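Local atomic coordinates of putative metal-sulfur cluster biosynthesis proteins YuaD (Bacillus subtilis, PDB entry 1ORU), a protein that is of unconfirmed function but belongs to the MOSC family, whose members are generally assigned molybdenum and pyridoxal phosphate binding. Residues 70-75 with 159-164; 124-129 with 164-169; 23-28 with 90-95; 78-83 with 155-160; 14-19 with 97-102. All blocks are in the same frame, centred on the assembly; numbering follows the deposited sequence.

Interaction 1. Residues 70-75 with 159-164; sequences SIVSIE and GIRGIV
Ile71 and Ile163 sit directly across from each other on neighbouring antiparallel strands, their side chains on the same face of the sheet, and meet near their roots: CB of Ile71 lies 4.0 Å from CG1 of Ile163. Ile163 holds CG1 between its backbone N and carbonyl carbon (chi1 63°), which brings that branch up against its partner. The pair is of the hydrogen-bonded kind, with Ile71 N giving an almost straight bond to Ile163 O (2.9 Å, 176°) and Ile163 N returning a more bent one to Ile71 O. Strands 69-73 and 163-169 thus join inside the curled mixed sheet of the MOSC domain, where Leu123 and Cys125 of strand 122-128 pack against the same two isoleucines. Ser70 and Val164 face the other way. Beyond them the chain of Arg161, bent at chi2, swings its guanidinium back so that Val72 CG1 lies at its edge, 4.0 Å from NH1. A water accepts from Arg161 NH1, though its link to Ser70 OG is short and doubtful, while Leu94 O takes NH2. Gly162, at a positive phi of 96°, brings its CA within 3.3 Å of Ile71 O as a CA-H...O contact.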
# COMPACT_ATOMS: atom_id res chain seq x y z
N SER A 70 7.58 -3.61 10.66
CA SER A 70 6.46 -3.87 11.55
C SER A 70 6.47 -2.87 12.69
O SER A 70 7.51 -2.67 13.33
CB SER A 70 6.56 -5.30 12.09
OG SER A 70 5.51 -5.56 12.99
N ILE A 71 5.32 -2.26 12.96
CA ILE A 71 5.22 -1.27 14.03
C ILE A 71 4.09 -1.58 15.02
O ILE A 71 3.00 -1.99 14.63
CB ILE A 71 4.95 0.15 13.48
CG1 ILE A 71 5.97 0.51 12.40
CG2 ILE A 71 4.99 1.17 14.62
CD1 ILE A 71 5.76 1.90 11.82
N VAL A 72 4.37 -1.37 16.31
CA VAL A 72 3.37 -1.57 17.36
C VAL A 72 3.46 -0.36 18.28
O VAL A 72 4.49 0.31 18.33
CB VAL A 72 3.62 -2.85 18.21
CG1 VAL A 72 3.58 -4.08 17.32
CG2 VAL A 72 4.95 -2.76 18.95
N SER A 73 2.39 -0.06 19.00
CA SER A 73 2.44 1.07 19.91
C SER A 73 2.45 0.50 21.33
O SER A 73 1.84 -0.53 21.60
CB SER A 73 1.24 1.99 19.71
OG SER A 73 0.13 1.60 20.50
N ILE A 74 3.18 1.17 22.21
CA ILE A 74 3.27 0.75 23.61
C ILE A 74 1.86 0.69 24.20
O ILE A 74 1.53 -0.24 24.94
CB ILE A 74 4.12 1.74 24.44
CG1 ILE A 74 5.57 1.73 23.93
CG2 ILE A 74 4.04 1.38 25.93
CD1 ILE A 74 6.25 0.38 23.99
N GLU A 75 1.04 1.69 23.88
CA GLU A 75 -0.32 1.75 24.39
C GLU A 75 -1.15 0.52 24.01
O GLU A 75 -1.82 -0.07 24.86
CB GLU A 75 -1.04 3.00 23.91
CG GLU A 75 -0.49 4.32 24.42
CD GLU A 75 0.67 4.85 23.59
OE1 GLU A 75 0.78 4.45 22.41
OE2 GLU A 75 1.46 5.68 24.10
N GLY A 159 -7.26 -5.98 15.88
CA GLY A 159 -7.59 -4.57 15.92
C GLY A 159 -6.64 -3.70 16.72
O GLY A 159 -6.79 -2.47 16.72
N ILE A 160 -5.69 -4.32 17.41
CA ILE A 160 -4.72 -3.58 18.21
C ILE A 160 -3.35 -4.24 18.15
O ILE A 160 -2.56 -4.14 19.10
CB ILE A 160 -5.15 -3.48 19.71
CG1 ILE A 160 -5.39 -4.87 20.28
CG2 ILE A 160 -6.39 -2.62 19.84
CD1 ILE A 160 -5.80 -4.87 21.76
N ARG A 161 -3.04 -4.90 17.04
CA ARG A 161 -1.76 -5.57 16.93
C ARG A 161 -0.74 -4.77 16.11
O ARG A 161 0.36 -5.26 15.84
CB ARG A 161 -1.95 -6.97 16.33
CG ARG A 161 -0.73 -7.87 16.45
CD ARG A 161 -0.31 -8.36 15.09
NE ARG A 161 0.88 -9.22 15.12
CZ ARG A 161 2.11 -8.80 15.38
NH1 ARG A 161 2.36 -7.52 15.66
NH2 ARG A 161 3.12 -9.67 15.34
N GLY A 162 -1.09 -3.55 15.73
CA GLY A 162 -0.15 -2.73 14.97
C GLY A 162 -0.31 -2.76 13.46
O GLY A 162 -1.27 -3.32 12.93
N ILE A 163 0.65 -2.17 12.77
CA ILE A 163 0.63 -2.07 11.31
C ILE A 163 1.95 -2.51 10.68
O ILE A 163 2.95 -2.74 11.37
CB ILE A 163 0.38 -0.61 10.88
CG1 ILE A 163 1.54 0.28 11.36
CG2 ILE A 163 -0.94 -0.12 11.46
CD1 ILE A 163 1.41 1.76 11.02
N VAL A 164 1.93 -2.63 9.35
CA VAL A 164 3.12 -2.96 8.59
C VAL A 164 3.31 -1.82 7.60
O VAL A 164 2.34 -1.19 7.17
CB VAL A 164 2.99 -4.30 7.84
CG1 VAL A 164 3.18 -5.46 8.81
CG2 VAL A 164 1.64 -4.40 7.15
O HOH W 1 5.11 -6.65 15.20
O HOH W 2 2.50 -4.85 13.87

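Interaction 2. Residues 124-129 with 164-169; sequences LCEGEN and VCIVER. With SO4 (sulfate ion), chain F.
Glu126 lays the aliphatic part of its side chain across Ile166 while sending its carboxylate to the subunit boundary, where OE2 lies close to the like-charged OE2 of Glu126 of the second subunit. Strands 122-128 and 163-169 carry this pair as antiparallel neighbours in the curled sheet of the MOSC domain. A salt bridge from OE1 to Arg66 may ease the approach of the two carboxylates, and a shared proton is possible. With CG anti to the carbonyl carbon (chi1 -75°), Glu126 brings CG to 3.8 Å from Ile166 CD1, and its CB rests 3.4 Å from Val164 O.

The backbone ladder holds four bonds. Leu124 and Ile166 form a hydrogen-bonded pair, with Leu124 N 2.8 Å from Ile166 O. Further along, Glu126 N gives to Val164 O and Val164 N to Gly127 O, while Cys125 and Cys165 make the non-hydrogen-bonded pair between. Val164 pushes CG1 against the Asn129 amide, 3.9 Å from CG, the two side chains standing at about a right angle; Arg67 holds Asn129 OD1.

At the other end, Glu168 and Arg169 both face Ala122 in a classic beta bulge. The Glu168 carboxylate, salt-bridged to Arg114, passes Leu124 with OE1 3.8 Å from Leu124 CB. Arg169 reaches in an extended chain toward the second subunit, whose Glu62 N also bonds a sulfate ion, probably from the crystallisation liquor; Arg169 NH2 donates to O1 of this sulfate at 3.1 Å.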
# COMPACT_ATOMS: atom_id res chain seq x y z
N LEU A 124 5.72 4.18 4.66
CA LEU A 124 4.42 4.25 4.02
C LEU A 124 3.55 3.19 4.69
O LEU A 124 3.90 2.01 4.69
CB LEU A 124 4.55 3.94 2.52
CG LEU A 124 3.24 3.72 1.75
CD1 LEU A 124 2.45 5.03 1.68
CD2 LEU A 124 3.57 3.22 0.34
N CYS A 125 2.42 3.59 5.25
CA CYS A 125 1.55 2.63 5.93
C CYS A 125 0.85 1.65 4.98
O CYS A 125 0.17 2.05 4.03
CB CYS A 125 0.51 3.37 6.77
SG CYS A 125 -0.54 2.24 7.70
N GLU A 126 1.04 0.35 5.23
CA GLU A 126 0.41 -0.68 4.43
C GLU A 126 -0.69 -1.43 5.20
O GLU A 126 -0.99 -2.59 4.91
CB GLU A 126 1.44 -1.67 3.89
CG GLU A 126 2.28 -1.12 2.72
CD GLU A 126 1.46 -0.87 1.46
OE1 GLU A 126 0.60 -1.72 1.13
OE2 GLU A 126 1.68 0.16 0.78
N GLY A 127 -1.27 -0.76 6.18
CA GLY A 127 -2.38 -1.35 6.91
C GLY A 127 -2.13 -2.22 8.12
O GLY A 127 -0.99 -2.42 8.56
N GLU A 128 -3.22 -2.76 8.64
CA GLU A 128 -3.20 -3.61 9.83
C GLU A 128 -2.39 -4.88 9.69
O GLU A 128 -2.40 -5.54 8.65
CB GLU A 128 -4.62 -4.01 10.23
CG GLU A 128 -5.56 -2.87 10.49
CD GLU A 128 -6.89 -3.36 11.03
OE1 GLU A 128 -7.84 -2.54 11.13
OE2 GLU A 128 -6.99 -4.56 11.36
N ASN A 129 -1.72 -5.24 10.78
CA ASN A 129 -0.95 -6.47 10.81
C ASN A 129 -1.88 -7.46 11.51
O ASN A 129 -2.13 -7.34 12.71
CB ASN A 129 0.34 -6.26 11.61
CG ASN A 129 1.25 -7.46 11.57
OD1 ASN A 129 1.11 -8.33 10.71
ND2 ASN A 129 2.21 -7.51 12.49
N VAL A 164 1.93 -2.63 9.35
CA VAL A 164 3.12 -2.96 8.59
C VAL A 164 3.31 -1.82 7.60
O VAL A 164 2.34 -1.19 7.17
CB VAL A 164 2.99 -4.30 7.84
CG1 VAL A 164 3.18 -5.46 8.81
CG2 VAL A 164 1.64 -4.40 7.15
N CYS A 165 4.57 -1.56 7.23
CA CYS A 165 4.90 -0.48 6.31
C CYS A 165 5.97 -0.85 5.30
O CYS A 165 6.71 -1.82 5.47
CB CYS A 165 5.43 0.74 7.08
SG CYS A 165 4.36 1.47 8.33
N ILE A 166 6.06 -0.03 4.26
CA ILE A 166 7.08 -0.16 3.22
C ILE A 166 7.98 1.05 3.48
O ILE A 166 7.49 2.07 3.97
CB ILE A 166 6.46 -0.03 1.81
CG1 ILE A 166 5.85 -1.36 1.38
CG2 ILE A 166 7.50 0.46 0.81
CD1 ILE A 166 5.02 -1.25 0.10
N VAL A 167 9.27 0.95 3.19
CA VAL A 167 10.16 2.10 3.37
C VAL A 167 9.96 2.99 2.14
O VAL A 167 10.26 2.58 1.02
CB VAL A 167 11.66 1.67 3.46
CG1 VAL A 167 12.55 2.91 3.50
CG2 VAL A 167 11.89 0.83 4.71
N GLU A 168 9.45 4.20 2.36
CA GLU A 168 9.21 5.14 1.27
C GLU A 168 10.42 6.02 1.00
O GLU A 168 10.64 6.46 -0.13
CB GLU A 168 7.97 6.00 1.58
CG GLU A 168 7.54 6.93 0.43
CD GLU A 168 6.12 7.47 0.59
OE1 GLU A 168 5.63 7.52 1.74
OE2 GLU A 168 5.51 7.87 -0.44
N ARG A 169 11.21 6.30 2.03
CA ARG A 169 12.42 7.10 1.87
C ARG A 169 13.48 6.59 2.84
O ARG A 169 13.22 6.47 4.05
CB ARG A 169 12.18 8.59 2.11
CG ARG A 169 13.37 9.43 1.62
CD ARG A 169 13.26 10.90 1.96
NE ARG A 169 14.36 11.66 1.36
CZ ARG A 169 14.62 12.94 1.64
NH1 ARG A 169 13.87 13.61 2.50
NH2 ARG A 169 15.63 13.55 1.03
S SO4 F . 17.00 13.48 -3.08
O1 SO4 F . 17.13 13.13 -1.64
O2 SO4 F . 18.24 13.13 -3.80
O3 SO4 F . 15.88 12.70 -3.64
O4 SO4 F . 16.73 14.93 -3.25

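Interaction 3. Residues 23-28 with 90-95; sequences FVTKQM and LPEWLG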
# COMPACT_ATOMS: atom_id res chain seq x y z
N PHE A 23 11.83 -14.72 14.63
CA PHE A 23 11.12 -13.48 14.39
C PHE A 23 11.09 -12.59 15.62
O PHE A 23 10.64 -11.45 15.56
CB PHE A 23 9.70 -13.73 13.85
CG PHE A 23 8.74 -14.31 14.85
CD1 PHE A 23 8.30 -13.56 15.94
CD2 PHE A 23 8.22 -15.59 14.67
CE1 PHE A 23 7.37 -14.08 16.83
CE2 PHE A 23 7.29 -16.12 15.56
CZ PHE A 23 6.86 -15.36 16.64
N VAL A 24 11.56 -13.12 16.75
CA VAL A 24 11.62 -12.32 17.97
C VAL A 24 12.82 -11.40 17.77
O VAL A 24 13.96 -11.85 17.61
CB VAL A 24 11.82 -13.21 19.22
CG1 VAL A 24 12.09 -12.35 20.44
CG2 VAL A 24 10.57 -14.04 19.45
N THR A 25 12.54 -10.10 17.74
CA THR A 25 13.57 -9.10 17.49
C THR A 25 14.37 -8.71 18.72
O THR A 25 13.99 -9.03 19.85
CB THR A 25 12.91 -7.85 16.88
OG1 THR A 25 11.86 -7.39 17.74
CG2 THR A 25 12.31 -8.19 15.52
N LYS A 26 15.50 -8.03 18.50
CA LYS A 26 16.35 -7.57 19.59
C LYS A 26 16.56 -6.06 19.46
O LYS A 26 16.78 -5.54 18.37
CB LYS A 26 17.69 -8.31 19.62
CG LYS A 26 18.53 -8.19 18.37
CD LYS A 26 19.82 -9.00 18.52
CE LYS A 26 19.52 -10.48 18.75
NZ LYS A 26 20.76 -11.29 18.80
N GLN A 27 16.48 -5.37 20.60
CA GLN A 27 16.61 -3.93 20.61
C GLN A 27 17.95 -3.39 20.14
O GLN A 27 19.01 -3.95 20.44
CB GLN A 27 16.27 -3.39 22.00
CG GLN A 27 16.07 -1.88 22.05
CD GLN A 27 15.37 -1.42 23.31
OE1 GLN A 27 15.28 -2.15 24.30
NE2 GLN A 27 14.87 -0.18 23.29
N MSE A 28 17.88 -2.30 19.38
CA MSE A 28 19.04 -1.62 18.82
C MSE A 28 18.93 -0.14 19.14
O MSE A 28 17.83 0.38 19.33
CB MSE A 28 19.07 -1.79 17.30
CG MSE A 28 19.14 -3.21 16.79
SE MSE A 28 20.85 -4.02 17.16
CE MSE A 28 21.91 -3.13 15.81
N LEU A 90 5.95 -7.53 25.39
CA LEU A 90 7.08 -6.81 24.82
C LEU A 90 7.04 -6.78 23.29
O LEU A 90 6.72 -7.78 22.66
CB LEU A 90 8.40 -7.44 25.27
CG LEU A 90 8.63 -7.50 26.78
CD1 LEU A 90 10.00 -8.10 27.06
CD2 LEU A 90 8.53 -6.10 27.38
N PRO A 91 7.36 -5.62 22.69
CA PRO A 91 7.35 -5.51 21.23
C PRO A 91 8.18 -6.60 20.56
O PRO A 91 7.83 -7.09 19.48
CB PRO A 91 7.92 -4.11 20.99
CG PRO A 91 7.39 -3.34 22.17
CD PRO A 91 7.65 -4.31 23.32
N GLU A 92 9.28 -6.99 21.22
CA GLU A 92 10.17 -8.02 20.69
C GLU A 92 9.46 -9.33 20.43
O GLU A 92 9.70 -10.01 19.43
CB GLU A 92 11.34 -8.27 21.66
CG GLU A 92 12.26 -7.08 21.87
CD GLU A 92 11.95 -6.31 23.13
OE1 GLU A 92 10.77 -5.97 23.36
OE2 GLU A 92 12.90 -6.01 23.89
N TRP A 93 8.58 -9.70 21.36
CA TRP A 93 7.83 -10.95 21.24
C TRP A 93 6.92 -10.95 20.02
O TRP A 93 6.60 -12.01 19.47
CB TRP A 93 6.98 -11.17 22.49
CG TRP A 93 7.75 -11.17 23.77
CD1 TRP A 93 9.11 -11.27 23.92
CD2 TRP A 93 7.21 -11.10 25.09
NE1 TRP A 93 9.44 -11.27 25.26
CE2 TRP A 93 8.29 -11.17 26.00
CE3 TRP A 93 5.91 -11.00 25.60
CZ2 TRP A 93 8.11 -11.12 27.38
CZ3 TRP A 93 5.73 -10.95 26.97
CH2 TRP A 93 6.82 -11.01 27.85
N LEU A 94 6.50 -9.76 19.60
CA LEU A 94 5.62 -9.63 18.45
C LEU A 94 6.42 -9.40 17.16
O LEU A 94 5.84 -9.20 16.09
CB LEU A 94 4.64 -8.48 18.66
CG LEU A 94 3.78 -8.55 19.93
CD1 LEU A 94 2.89 -7.31 20.02
CD2 LEU A 94 2.93 -9.80 19.92
N GLY A 95 7.74 -9.44 17.28
CA GLY A 95 8.60 -9.24 16.12
C GLY A 95 8.55 -7.83 15.55
O GLY A 95 8.80 -7.63 14.36
O HOH W 3 10.32 -9.83 13.17
O HOH W 4 15.74 -6.60 23.04
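Polar links between Thr25 and Glu92 are sparse: Thr25 N gives a weak hydrogen bond to Glu92 O at 3.3 Å. That carbonyl also accepts from Gly95 N within its own turn and receives a CA-H...O contact from Val24 CA, so three donors converge on one oxygen. Thr25 OG1 bonds to Ala96 O, just beyond the turn. Two waters add to the join. One sits 2.9 Å from both Phe23 O and Gly95 O, with more acceptors near it than it has protons; the other accepts from Gln27 N and donates to Glu92 OE2, tying the start of strand 26-28 to the carboxylate.

Residues 91-93 make a helix-like turn, closed by i to i+3 bonds, in the loop between helix 74-84 and strand 98-101, and the chain leading into strand 26-28 runs over it at the border of the curled sheet of the MOSC domain.

Van der Waals contacts do the rest. Thr25 carries OG1 between its backbone N and carbonyl carbon (chi1 55°), which sets the hydroxyl 3.5 Å from Glu92 CA and turns CG2 to Gly95 O at 3.7 Å. Glu92 CG meets Thr25 O at 3.3 Å, and Val24 CG1 approaches Glu92 O to 3.5 Å. The Phe23 ring comes in edge-on, CE1 3.4 Å from Trp93 O and in the plane of the ring. The Trp93 ring stacks on Tyr142, with Leu90 CB over the centre of one face.

Interaction 4. Residues 78-83 with 155-160; sequences NEIALK and RHALGI
The His156 imidazole is sandwiched off-centre: Lys83 O lies 3.4 Å above one face, displaced toward the rim, and Arg155 CD sits more distantly over the opposite face. The lysine side chain crosses the histidine at a slant, with CB 3.6 Å from His156 CG. A bend at chi3 (66°) sets Lys83 CE 3.4 Å from His156 CD2 and directs the ammonium to the main chain, where NZ donates to His156 O at 2.7 Å, entering 20° off the carbonyl plane. Beyond it, one water accepts from NZ and donates to Arg155 O and Leu158 O.

Toward Ile160 the contact becomes apolar. Ile160 and Ile80 slide past each other in opposite directions, with CD1 of Ile160 3.6 Å from CG1 of Ile80, and Ile80 CD1 also reaches Ala157 CB at 3.9 Å. Glu79 crosses Ile160 at about a right angle, its carboxylate beside CG2. A type II turn from Ala157 to Ile160, with Gly159 at positive phi, brings Ile160 round to helix 74-84 after helix 149-156. Since His156 O directly and Arg155 O through water meet the lysine near the end of that helix, with Leu158 O added from the turn, the ammonium probably interacts favourably with the negative end of the helix dipole.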
# COMPACT_ATOMS: atom_id res chain seq x y z
N ASN A 78 0.00 -2.68 25.77
CA ASN A 78 -0.47 -2.72 27.15
C ASN A 78 -1.93 -3.17 27.13
O ASN A 78 -2.39 -3.89 28.03
CB ASN A 78 -0.38 -1.33 27.79
CG ASN A 78 1.05 -0.93 28.11
OD1 ASN A 78 1.32 0.21 28.50
ND2 ASN A 78 1.98 -1.86 27.95
N GLU A 79 -2.65 -2.74 26.10
CA GLU A 79 -4.05 -3.09 25.96
C GLU A 79 -4.18 -4.60 25.77
O GLU A 79 -5.05 -5.23 26.37
CB GLU A 79 -4.66 -2.36 24.77
CG GLU A 79 -6.15 -2.09 24.92
CD GLU A 79 -6.74 -1.37 23.73
OE1 GLU A 79 -6.06 -0.46 23.18
OE2 GLU A 79 -7.88 -1.69 23.35
N ILE A 80 -3.32 -5.17 24.94
CA ILE A 80 -3.33 -6.61 24.70
C ILE A 80 -3.04 -7.32 26.03
O ILE A 80 -3.74 -8.27 26.40
CB ILE A 80 -2.26 -7.03 23.66
CG1 ILE A 80 -2.62 -6.44 22.28
CG2 ILE A 80 -2.17 -8.55 23.57
CD1 ILE A 80 -1.57 -6.73 21.20
N ALA A 81 -2.02 -6.85 26.74
CA ALA A 81 -1.64 -7.45 28.02
C ALA A 81 -2.83 -7.54 28.96
O ALA A 81 -3.10 -8.59 29.54
CB ALA A 81 -0.52 -6.63 28.68
N LEU A 82 -3.55 -6.43 29.12
CA LEU A 82 -4.72 -6.41 29.99
C LEU A 82 -5.77 -7.42 29.56
O LEU A 82 -6.30 -8.17 30.38
CB LEU A 82 -5.34 -5.01 30.02
CG LEU A 82 -4.86 -4.07 31.12
CD1 LEU A 82 -3.36 -3.83 31.00
CD2 LEU A 82 -5.63 -2.76 31.02
N LYS A 83 -6.09 -7.43 28.27
CA LYS A 83 -7.09 -8.35 27.75
C LYS A 83 -6.69 -9.81 27.92
O LYS A 83 -7.55 -10.68 28.10
CB LYS A 83 -7.38 -8.04 26.27
CG LYS A 83 -7.97 -6.65 26.06
CD LYS A 83 -8.11 -6.28 24.59
CE LYS A 83 -9.12 -7.16 23.86
NZ LYS A 83 -9.20 -6.83 22.40
N ARG A 155 -7.26 -13.78 19.57
CA ARG A 155 -8.58 -13.21 19.83
C ARG A 155 -8.53 -11.76 20.31
O ARG A 155 -9.18 -10.88 19.74
CB ARG A 155 -9.30 -14.06 20.87
CG ARG A 155 -10.69 -13.57 21.24
CD ARG A 155 -11.24 -14.36 22.42
NE ARG A 155 -12.61 -13.99 22.75
CZ ARG A 155 -13.29 -14.46 23.80
NH1 ARG A 155 -12.71 -15.33 24.62
NH2 ARG A 155 -14.54 -14.08 24.02
N HIS A 156 -7.74 -11.50 21.35
CA HIS A 156 -7.67 -10.16 21.91
C HIS A 156 -6.76 -9.15 21.21
O HIS A 156 -6.88 -7.95 21.46
CB HIS A 156 -7.30 -10.25 23.39
CG HIS A 156 -8.36 -10.88 24.24
ND1 HIS A 156 -8.17 -12.06 24.92
CD2 HIS A 156 -9.63 -10.49 24.51
CE1 HIS A 156 -9.27 -12.37 25.58
NE2 HIS A 156 -10.17 -11.43 25.35
N ALA A 157 -5.87 -9.62 20.34
CA ALA A 157 -4.95 -8.71 19.65
C ALA A 157 -5.56 -8.13 18.38
O ALA A 157 -5.07 -7.13 17.85
CB ALA A 157 -3.65 -9.44 19.32
N LEU A 158 -6.63 -8.75 17.88
CA LEU A 158 -7.28 -8.27 16.67
C LEU A 158 -7.69 -6.81 16.82
O LEU A 158 -8.38 -6.44 17.78
CB LEU A 158 -8.52 -9.12 16.36
CG LEU A 158 -9.25 -8.74 15.07
CD1 LEU A 158 -8.33 -8.94 13.88
CD2 LEU A 158 -10.51 -9.59 14.92
N GLY A 159 -7.26 -5.98 15.88
CA GLY A 159 -7.59 -4.57 15.92
C GLY A 159 -6.64 -3.70 16.72
O GLY A 159 -6.79 -2.47 16.72
N ILE A 160 -5.69 -4.32 17.41
CA ILE A 160 -4.72 -3.58 18.21
C ILE A 160 -3.35 -4.24 18.15
O ILE A 160 -2.56 -4.14 19.10
CB ILE A 160 -5.15 -3.48 19.71
CG1 ILE A 160 -5.39 -4.87 20.28
CG2 ILE A 160 -6.39 -2.62 19.84
CD1 ILE A 160 -5.80 -4.87 21.76
O HOH W 5 -9.75 -8.08 19.66

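Interaction 5. Residues 14-19 with 97-102; sequences GLYIAD and NVAVSG
Three backbone hydrogen bonds bind Gly14 and Tyr16 to strand 98-101 and the residue before it. Gly14 and Ala99 exchange two: Gly14 N gives to Ala99 O at 3.1 Å, and Ala99 N gives to Gly14 O at 2.9 Å. The third, Tyr16 N to Asn97 O, is short at 2.8 Å, yet the donor stands above the carbonyl plane, 40° out of it. CA-H...O contacts fill in between, among them Leu15 CA to Asn97 O at 3.2 Å.

The Tyr16 ring lies along the strand edge-on to Ala99. With CG anti to the carbonyl carbon (chi1 -40°), the hydroxyl end comes back beside Gly14, and the ring's CE2 and OH each come to 3.7 Å from Ala99 CB. The hydroxyl passes close over Gly14, which has no side chain, with Tyr16 OH 3.8 Å from Gly14 CA. Thr25 and Glu92 also pack on Tyr16.

The other face carries Leu15 and Val98, the non-hydrogen-bonded pair, which lie side by side and point the same way. Leu15 CD2 is 4.0 Å from Val98 CG2, and Leu31 and Phe33 of strand 30-33 lie against this patch. Strand 5-17 runs antiparallel to strand 98-101, which in turn lies parallel to strand 69-73; such mixed pairing in a strongly curled sheet belongs to the beta-barrel-like core of the MOSC fold.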
# COMPACT_ATOMS: atom_id res chain seq x y z
N GLY A 14 11.20 2.43 20.89
CA GLY A 14 12.19 1.39 20.69
C GLY A 14 12.34 0.95 19.25
O GLY A 14 11.40 1.03 18.46
N LEU A 15 13.54 0.49 18.91
CA LEU A 15 13.86 0.01 17.57
C LEU A 15 14.40 -1.41 17.77
O LEU A 15 15.14 -1.67 18.73
CB LEU A 15 14.92 0.90 16.92
CG LEU A 15 14.57 2.38 16.80
CD1 LEU A 15 15.76 3.11 16.18
CD2 LEU A 15 13.31 2.57 15.95
N TYR A 16 14.06 -2.32 16.86
CA TYR A 16 14.50 -3.71 16.99
C TYR A 16 14.75 -4.36 15.64
O TYR A 16 14.15 -4.00 14.63
CB TYR A 16 13.42 -4.52 17.72
CG TYR A 16 12.76 -3.82 18.87
CD1 TYR A 16 13.14 -4.07 20.19
CD2 TYR A 16 11.72 -2.91 18.65
CE1 TYR A 16 12.51 -3.44 21.26
CE2 TYR A 16 11.08 -2.27 19.71
CZ TYR A 16 11.48 -2.54 21.00
OH TYR A 16 10.83 -1.91 22.05
N ILE A 17 15.64 -5.36 15.62
CA ILE A 17 15.95 -6.06 14.39
C ILE A 17 15.91 -7.57 14.58
O ILE A 17 16.20 -8.07 15.67
CB ILE A 17 17.35 -5.67 13.87
CG1 ILE A 17 17.54 -6.21 12.45
CG2 ILE A 17 18.42 -6.24 14.79
CD1 ILE A 17 18.86 -5.80 11.81
N ALA A 18 15.53 -8.28 13.52
CA ALA A 18 15.49 -9.74 13.53
C ALA A 18 16.71 -10.13 12.71
O ALA A 18 16.62 -10.25 11.49
CB ALA A 18 14.21 -10.24 12.87
N ASP A 19 17.85 -10.29 13.37
CA ASP A 19 19.10 -10.61 12.67
C ASP A 19 19.35 -12.09 12.42
O ASP A 19 20.37 -12.47 11.84
CB ASP A 19 20.29 -9.99 13.41
CG ASP A 19 20.45 -10.52 14.82
OD1 ASP A 19 19.47 -10.48 15.60
OD2 ASP A 19 21.56 -10.97 15.15
N ASN A 97 9.62 -3.95 14.74
CA ASN A 97 10.88 -3.28 14.42
C ASN A 97 10.87 -1.90 15.06
O ASN A 97 11.92 -1.32 15.33
CB ASN A 97 11.04 -3.13 12.91
CG ASN A 97 11.14 -4.46 12.21
OD1 ASN A 97 12.07 -5.24 12.46
ND2 ASN A 97 10.19 -4.75 11.34
N VAL A 98 9.68 -1.37 15.28
CA VAL A 98 9.53 -0.07 15.90
C VAL A 98 8.37 -0.10 16.89
O VAL A 98 7.28 -0.59 16.58
CB VAL A 98 9.23 1.05 14.86
CG1 VAL A 98 9.21 2.41 15.55
CG2 VAL A 98 10.28 1.03 13.76
N ALA A 99 8.63 0.39 18.09
CA ALA A 99 7.59 0.46 19.10
C ALA A 99 7.41 1.96 19.33
O ALA A 99 8.34 2.65 19.72
CB ALA A 99 8.04 -0.22 20.39
N VAL A 100 6.21 2.46 19.05
CA VAL A 100 5.93 3.88 19.22
C VAL A 100 5.06 4.16 20.43
O VAL A 100 4.37 3.27 20.93
CB VAL A 100 5.22 4.46 17.97
CG1 VAL A 100 6.09 4.24 16.74
CG2 VAL A 100 3.85 3.82 17.80
N SER A 101 5.13 5.39 20.92
CA SER A 101 4.30 5.82 22.04
C SER A 101 3.56 7.06 21.55
O SER A 101 4.03 7.75 20.63
CB SER A 101 5.13 6.12 23.30
OG SER A 101 5.99 7.25 23.14
N GLY A 102 2.41 7.33 22.14
CA GLY A 102 1.63 8.48 21.72
C GLY A 102 0.68 8.11 20.59
O GLY A 102 0.10 8.99 19.96

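In the fold
Interactions 1, 2 and 5 are buried strand pairings in one curled sheet, held by backbone ladders with apolar side chains on their faces; interactions 3 and 4 are partly buried and rely on turns, waters and a few polar groups. Strand 163-169 serves interactions 1 and 2, which share Val164; interactions 1 and 4 share helix 74-84, Gly159 and Ile160. Neighbouring strands 69-73 and 98-101 link interaction 1 to interaction 5. Interaction 3 adjoins 5 through backbone bonds between strands 5-17 and 26-28, and reaches interaction 1 where Arg161 meets Leu94. The centres of interactions 4 and 2 are about 21 Å apart, on opposite sides of the chain's centre; interaction 2 alone touches the second subunit.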